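PDB 7N7Z: acetyl-CoA C-acetyltransferase from Syntrophomonas wolfei subsp. wolfei, which probably catalyses the reversible condensation of two acetyl-CoA molecules to acetoacetyl-CoA and free coenzyme A. Local coordinates for residues Cys256-Val261 / Thr363-Ile368; Asp313-Glu318 / Gly379-Gly384. All blocks are in the same frame, centred on the assembly; numbering follows the deposited sequence.

Helix 360-378 ties the two contacts together. In contact 1 it packs against strand 254-264, while the chain that leaves it becomes strand 382-387, which pairs with strand 316-319 in contact 2. The segments interleave along the sequence, and their centres lie about 17 Å apart. They meet where Arg366 NH1 forms a long, weak salt bridge with Glu318 OE1 at 3.5 Å, and where Ile367 O packs on Glu318 CG. Contact 1 lies nearer the predicted catalytic centre than contact 2: the side chain of His358, a predicted proton acceptor, is about 7 Å from that of Arg366 and about 11 Å from that of Glu318, and its ND1 is hydrogen-bonded to Thr363 OG1.

Contact 1 of 2, residues Cys256-Val261 / Thr363-Ile368; sequences CAAAAV and TGLRII
Arg366 NH1 is hydrogen-bonded to Ser370 OG, one turn further along the helix, with the weak ion pair to Glu318 on top, and the guanidinium group leads away from the strand. What Arg366 gives the strand is its apolar stem and backbone: CG lies 4.4 Å from Cys256 SG, and Ala258 CB approaches its backbone N at 4.2 Å. No hydrogen bond crosses between 256-261 and 363-368; the contact rests on van der Waals packing. Leu365 carries most of it. With CG anti to the backbone N (chi1 -179°), the side chain extends from the helix to the strand and lays CD2 over the peptide link between Ala258 and Ala259, 3.8 Å from Ala259 N. The same methyl meets Ala258 CB at 4.0 Å, while CD1 takes the neighbouring position beside Ala260 CB at 4.3 Å. This is the middle layer of the five-layered alpha-beta-alpha-beta-alpha thiolase fold, where helix 360-378 lies between strands of the two halves: Leu365 also reaches Ala118 of strand 113-121, whereas Ile367 and Ile368 pack on Ala385 of strand 382-387. Alanine suits the strand because its short methyls let the axes of 256-261 and 363-368 approach to 7.5 Å, at 61°. On the strand's other face, Ala257 and Ala259 are equally compact and receive helix 30-45, which rests on them through Ala37.

Contact 2 of 2, residues Asp313-Glu318 / Gly379-Gly384; sequences DVDYWE and GLTKGG
Asp315 turns its carboxylate toward 379-384, and Trp317 lays one face of its indole over Gly384; these two side chains frame the start of a parallel strand pair in the C-terminal part of the thiolase fold, with 316-319 at the border of the sheet within this chain. Two backbone N-H groups converge on Asp315 OD2. Thr381 N reaches its anti lone pair at 2.8 Å, whereas Lys382 N comes from above the carboxylate plane at 2.9 Å in a nearly straight bond (168°). CG sits beside the backbone N (chi1 -66°), which brings OD2 to both donors and leaves CB 3.6 Å from Leu380 CB. With an alanine in place of Asp315, Thr381 N and Lys382 N would probably lose their shared acceptor, leaving the turn into strand 382-387 less firmly held. In return, Lys382 O accepts from both Asp315 N, at 2.6 Å, and Tyr316 N, before regular pairing continues through Tyr316 O with Gly384 N and Gly384 O with Glu318 N. The indole shows why Gly384 suits its place: CA lies over the six-membered ring in a CH-pi contact, 4.1 Å from the centroid, and any CB would collide with CZ3. Val314 CG1 lies on the same side of the indole, nearer NE1, and touches Gly384 N at 3.5 Å. Lys382 extends past Asp313 O to a water that accepts from NZ and donates only weakly to Asp313 OD2. Asp313 OD2 has its stronger partner in Lys310 N, and the Lys382 ammonium makes a cation-pi contact with Trp309. Tyr316 instead keeps only CB near Leu380 CD1; its ring runs off along helix 360-378, against Leu375, and OH, also bonded to His349 N, donates to the anti lone pair of Glu318 OE2 at 2.5 Å.

Contact 1 of 2, residues Cys256-Val261 / Thr363-Ile368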
loop_
_atom_site.group_PDB
_atom_site.type_symbol
_atom_site.label_atom_id
_atom_site.label_comp_id
_atom_site.label_asym_id
_atom_site.label_seq_id
_atom_site.Cartn_x
_atom_site.Cartn_y
_atom_site.Cartn_z
ATOM N N CYS B 256 -16.546 -19.742 4.418
ATOM C CA CYS B 256 -17.865 -20.343 4.577
ATOM C C CYS B 256 -18.876 -19.275 4.965
ATOM O O CYS B 256 -18.520 -18.213 5.483
ATOM C CB CYS B 256 -17.863 -21.449 5.636
ATOM S SG CYS B 256 -19.449 -22.298 5.789
ATOM N N ALA B 257 -20.148 -19.588 4.718
ATOM C CA ALA B 257 -21.267 -18.785 5.180
ATOM C C ALA B 257 -22.383 -19.715 5.631
ATOM O O ALA B 257 -22.684 -20.707 4.960
ATOM C CB ALA B 257 -21.786 -17.840 4.088
ATOM N N ALA B 258 -22.977 -19.398 6.776
ATOM C CA ALA B 258 -24.148 -20.096 7.284
ATOM C C ALA B 258 -25.263 -19.088 7.525
ATOM O O ALA B 258 -25.018 -17.891 7.701
ATOM C CB ALA B 258 -23.833 -20.853 8.580
ATOM N N ALA B 259 -26.499 -19.580 7.526
ATOM C CA ALA B 259 -27.650 -18.720 7.756
ATOM C C ALA B 259 -28.755 -19.526 8.418
ATOM O O ALA B 259 -28.799 -20.755 8.325
ATOM C CB ALA B 259 -28.152 -18.095 6.451
ATOM N N ALA B 260 -29.656 -18.814 9.089
ATOM C CA ALA B 260 -30.755 -19.455 9.794
ATOM C C ALA B 260 -31.900 -18.465 9.937
ATOM O O ALA B 260 -31.682 -17.258 10.073
ATOM C CB ALA B 260 -30.316 -19.966 11.171
ATOM N N VAL B 261 -33.120 -18.993 9.904
ATOM C CA VAL B 261 -34.335 -18.209 10.092
ATOM C C VAL B 261 -34.926 -18.592 11.441
ATOM O O VAL B 261 -35.312 -19.749 11.653
ATOM C CB VAL B 261 -35.346 -18.444 8.960
ATOM C CG1 VAL B 261 -36.623 -17.648 9.215
ATOM C CG2 VAL B 261 -34.736 -18.074 7.619
ATOM N N THR B 363 -18.329 -19.967 11.900
ATOM C CA THR B 363 -18.302 -21.215 12.654
ATOM C C THR B 363 -19.321 -21.214 13.784
ATOM O O THR B 363 -19.959 -22.240 14.055
ATOM C CB THR B 363 -16.899 -21.458 13.210
ATOM O OG1 THR B 363 -15.980 -21.656 12.128
ATOM C CG2 THR B 363 -16.890 -22.683 14.115
ATOM N N GLY B 364 -19.481 -20.079 14.465
ATOM C CA GLY B 364 -20.406 -20.025 15.587
ATOM C C GLY B 364 -21.789 -20.533 15.232
ATOM O O GLY B 364 -22.444 -21.196 16.040
ATOM N N LEU B 365 -22.254 -20.224 14.021
ATOM C CA LEU B 365 -23.538 -20.721 13.545
ATOM C C LEU B 365 -23.403 -22.016 12.756
ATOM O O LEU B 365 -24.358 -22.797 12.697
ATOM C CB LEU B 365 -24.223 -19.665 12.673
ATOM C CG LEU B 365 -25.602 -20.040 12.123
ATOM C CD1 LEU B 365 -26.571 -20.355 13.253
ATOM C CD2 LEU B 365 -26.142 -18.921 11.246
ATOM N N ARG B 366 -22.240 -22.255 12.147
ATOM C CA ARG B 366 -22.034 -23.488 11.396
ATOM C C ARG B 366 -22.295 -24.708 12.270
ATOM O O ARG B 366 -23.028 -25.624 11.877
ATOM C CB ARG B 366 -20.609 -23.527 10.838
ATOM C CG ARG B 366 -20.454 -24.351 9.566
ATOM C CD ARG B 366 -20.286 -25.836 9.867
ATOM N NE ARG B 366 -19.042 -26.113 10.577
ATOM C CZ ARG B 366 -18.825 -27.181 11.333
ATOM N NH1 ARG B 366 -19.753 -28.109 11.504
ATOM N NH2 ARG B 366 -17.647 -27.322 11.933
ATOM N N ILE B 367 -21.703 -24.737 13.466
ATOM C CA ILE B 367 -21.830 -25.907 14.322
ATOM C C ILE B 367 -23.244 -26.058 14.864
ATOM O O ILE B 367 -23.650 -27.171 15.216
ATOM C CB ILE B 367 -20.798 -25.847 15.465
ATOM C CG1 ILE B 367 -21.023 -24.622 16.353
ATOM C CG2 ILE B 367 -19.382 -25.828 14.897
ATOM C CD1 ILE B 367 -20.211 -24.658 17.634
ATOM N N ILE B 368 -24.012 -24.969 14.941
ATOM C CA ILE B 368 -25.427 -25.100 15.273
ATOM C C ILE B 368 -26.172 -25.767 14.125
ATOM O O ILE B 368 -26.998 -26.662 14.336
ATOM C CB ILE B 368 -26.033 -23.727 15.610
ATOM C CG1 ILE B 368 -25.458 -23.176 16.914
ATOM C CG2 ILE B 368 -27.541 -23.828 15.729
ATOM C CD1 ILE B 368 -25.636 -21.682 17.050
#

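Contact 2 of 2, residues Asp313-Glu318 / Gly379-Gly384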
loop_
_atom_site.group_PDB
_atom_site.type_symbol
_atom_site.label_atom_id
_atom_site.label_comp_id
_atom_site.label_asym_id
_atom_site.label_seq_id
_atom_site.Cartn_x
_atom_site.Cartn_y
_atom_site.Cartn_z
ATOM N N ASP B 313 -27.858 -35.295 29.517
ATOM C CA ASP B 313 -29.162 -35.141 28.879
ATOM C C ASP B 313 -29.038 -34.794 27.401
ATOM O O ASP B 313 -29.944 -35.105 26.619
ATOM C CB ASP B 313 -29.976 -34.059 29.592
ATOM C CG ASP B 313 -30.357 -34.450 31.007
ATOM O OD1 ASP B 313 -30.406 -35.663 31.300
ATOM O OD2 ASP B 313 -30.610 -33.541 31.827
ATOM N N VAL B 314 -27.939 -34.157 27.001
ATOM C CA VAL B 314 -27.778 -33.734 25.615
ATOM C C VAL B 314 -27.505 -34.950 24.742
ATOM O O VAL B 314 -26.614 -35.759 25.035
ATOM C CB VAL B 314 -26.650 -32.698 25.499
ATOM C CG1 VAL B 314 -26.633 -32.080 24.109
ATOM C CG2 VAL B 314 -26.810 -31.626 26.568
ATOM N N ASP B 315 -28.273 -35.083 23.658
ATOM C CA ASP B 315 -28.137 -36.246 22.789
ATOM C C ASP B 315 -26.929 -36.138 21.867
ATOM O O ASP B 315 -26.362 -37.166 21.478
ATOM C CB ASP B 315 -29.406 -36.432 21.953
ATOM C CG ASP B 315 -30.617 -36.795 22.795
ATOM O OD1 ASP B 315 -30.441 -37.413 23.868
ATOM O OD2 ASP B 315 -31.750 -36.464 22.381
ATOM N N TYR B 316 -26.521 -34.924 21.504
ATOM C CA TYR B 316 -25.377 -34.751 20.621
ATOM C C TYR B 316 -24.785 -33.366 20.840
ATOM O O TYR B 316 -25.519 -32.404 21.084
ATOM C CB TYR B 316 -25.772 -34.937 19.152
ATOM C CG TYR B 316 -24.630 -34.724 18.186
ATOM C CD1 TYR B 316 -23.579 -35.627 18.116
ATOM C CD2 TYR B 316 -24.601 -33.619 17.347
ATOM C CE1 TYR B 316 -22.529 -35.435 17.237
ATOM C CE2 TYR B 316 -23.557 -33.421 16.463
ATOM C CZ TYR B 316 -22.524 -34.332 16.413
ATOM O OH TYR B 316 -21.481 -34.140 15.535
ATOM N N TRP B 317 -23.460 -33.278 20.749
ATOM C CA TRP B 317 -22.724 -32.043 20.966
ATOM C C TRP B 317 -21.897 -31.703 19.733
ATOM O O TRP B 317 -21.314 -32.590 19.102
ATOM C CB TRP B 317 -21.785 -32.158 22.171
ATOM C CG TRP B 317 -22.442 -31.959 23.498
ATOM C CD1 TRP B 317 -22.863 -32.932 24.357
ATOM C CD2 TRP B 317 -22.736 -30.708 24.134
ATOM N NE1 TRP B 317 -23.405 -32.367 25.484
ATOM C CE2 TRP B 317 -23.342 -31.002 25.372
ATOM C CE3 TRP B 317 -22.550 -29.371 23.775
ATOM C CZ2 TRP B 317 -23.763 -30.008 26.252
ATOM C CZ3 TRP B 317 -22.970 -28.384 24.651
ATOM C CH2 TRP B 317 -23.570 -28.708 25.874
ATOM N N GLU B 318 -21.844 -30.416 19.400
ATOM C CA GLU B 318 -20.917 -29.887 18.403
ATOM C C GLU B 318 -19.988 -28.918 19.129
ATOM O O GLU B 318 -20.340 -27.754 19.343
ATOM C CB GLU B 318 -21.649 -29.195 17.257
ATOM C CG GLU B 318 -22.096 -30.125 16.143
ATOM C CD GLU B 318 -20.954 -30.544 15.235
ATOM O OE1 GLU B 318 -20.339 -29.660 14.598
ATOM O OE2 GLU B 318 -20.677 -31.760 15.152
ATOM N N GLY B 379 -32.248 -39.189 14.602
ATOM C CA GLY B 379 -33.517 -39.218 15.305
ATOM C C GLY B 379 -33.435 -38.789 16.749
ATOM O O GLY B 379 -34.285 -39.182 17.554
ATOM N N LEU B 380 -32.431 -37.992 17.106
ATOM C CA LEU B 380 -32.249 -37.543 18.475
ATOM C C LEU B 380 -33.084 -36.289 18.731
ATOM O O LEU B 380 -33.741 -35.753 17.835
ATOM C CB LEU B 380 -30.770 -37.290 18.755
ATOM C CG LEU B 380 -29.843 -38.485 18.524
ATOM C CD1 LEU B 380 -28.390 -38.032 18.471
ATOM C CD2 LEU B 380 -30.042 -39.549 19.596
ATOM N N THR B 381 -33.049 -35.806 19.972
ATOM C CA THR B 381 -33.923 -34.726 20.408
ATOM C C THR B 381 -33.164 -33.511 20.918
ATOM O O THR B 381 -33.445 -32.389 20.484
ATOM C CB THR B 381 -34.876 -35.237 21.505
ATOM O OG1 THR B 381 -35.491 -36.460 21.080
ATOM C CG2 THR B 381 -35.955 -34.205 21.807
ATOM N N LYS B 382 -32.210 -33.697 21.825
ATOM C CA LYS B 382 -31.569 -32.594 22.533
ATOM C C LYS B 382 -30.139 -32.420 22.037
ATOM O O LYS B 382 -29.337 -33.357 22.099
ATOM C CB LYS B 382 -31.592 -32.845 24.041
ATOM C CG LYS B 382 -32.995 -32.859 24.632
ATOM C CD LYS B 382 -32.977 -33.101 26.133
ATOM C CE LYS B 382 -34.386 -33.140 26.701
ATOM N NZ LYS B 382 -34.436 -33.771 28.049
ATOM N N GLY B 383 -29.822 -31.214 21.561
ATOM C CA GLY B 383 -28.498 -30.921 21.060
ATOM C C GLY B 383 -27.909 -29.696 21.731
ATOM O O GLY B 383 -28.614 -28.867 22.306
ATOM N N GLY B 384 -26.590 -29.598 21.644
ATOM C CA GLY B 384 -25.873 -28.463 22.197
ATOM C C GLY B 384 -24.656 -28.152 21.359
ATOM O O GLY B 384 -24.079 -29.037 20.717
HETATM O O HOH W 1 -32.672 -32.574 30.136
#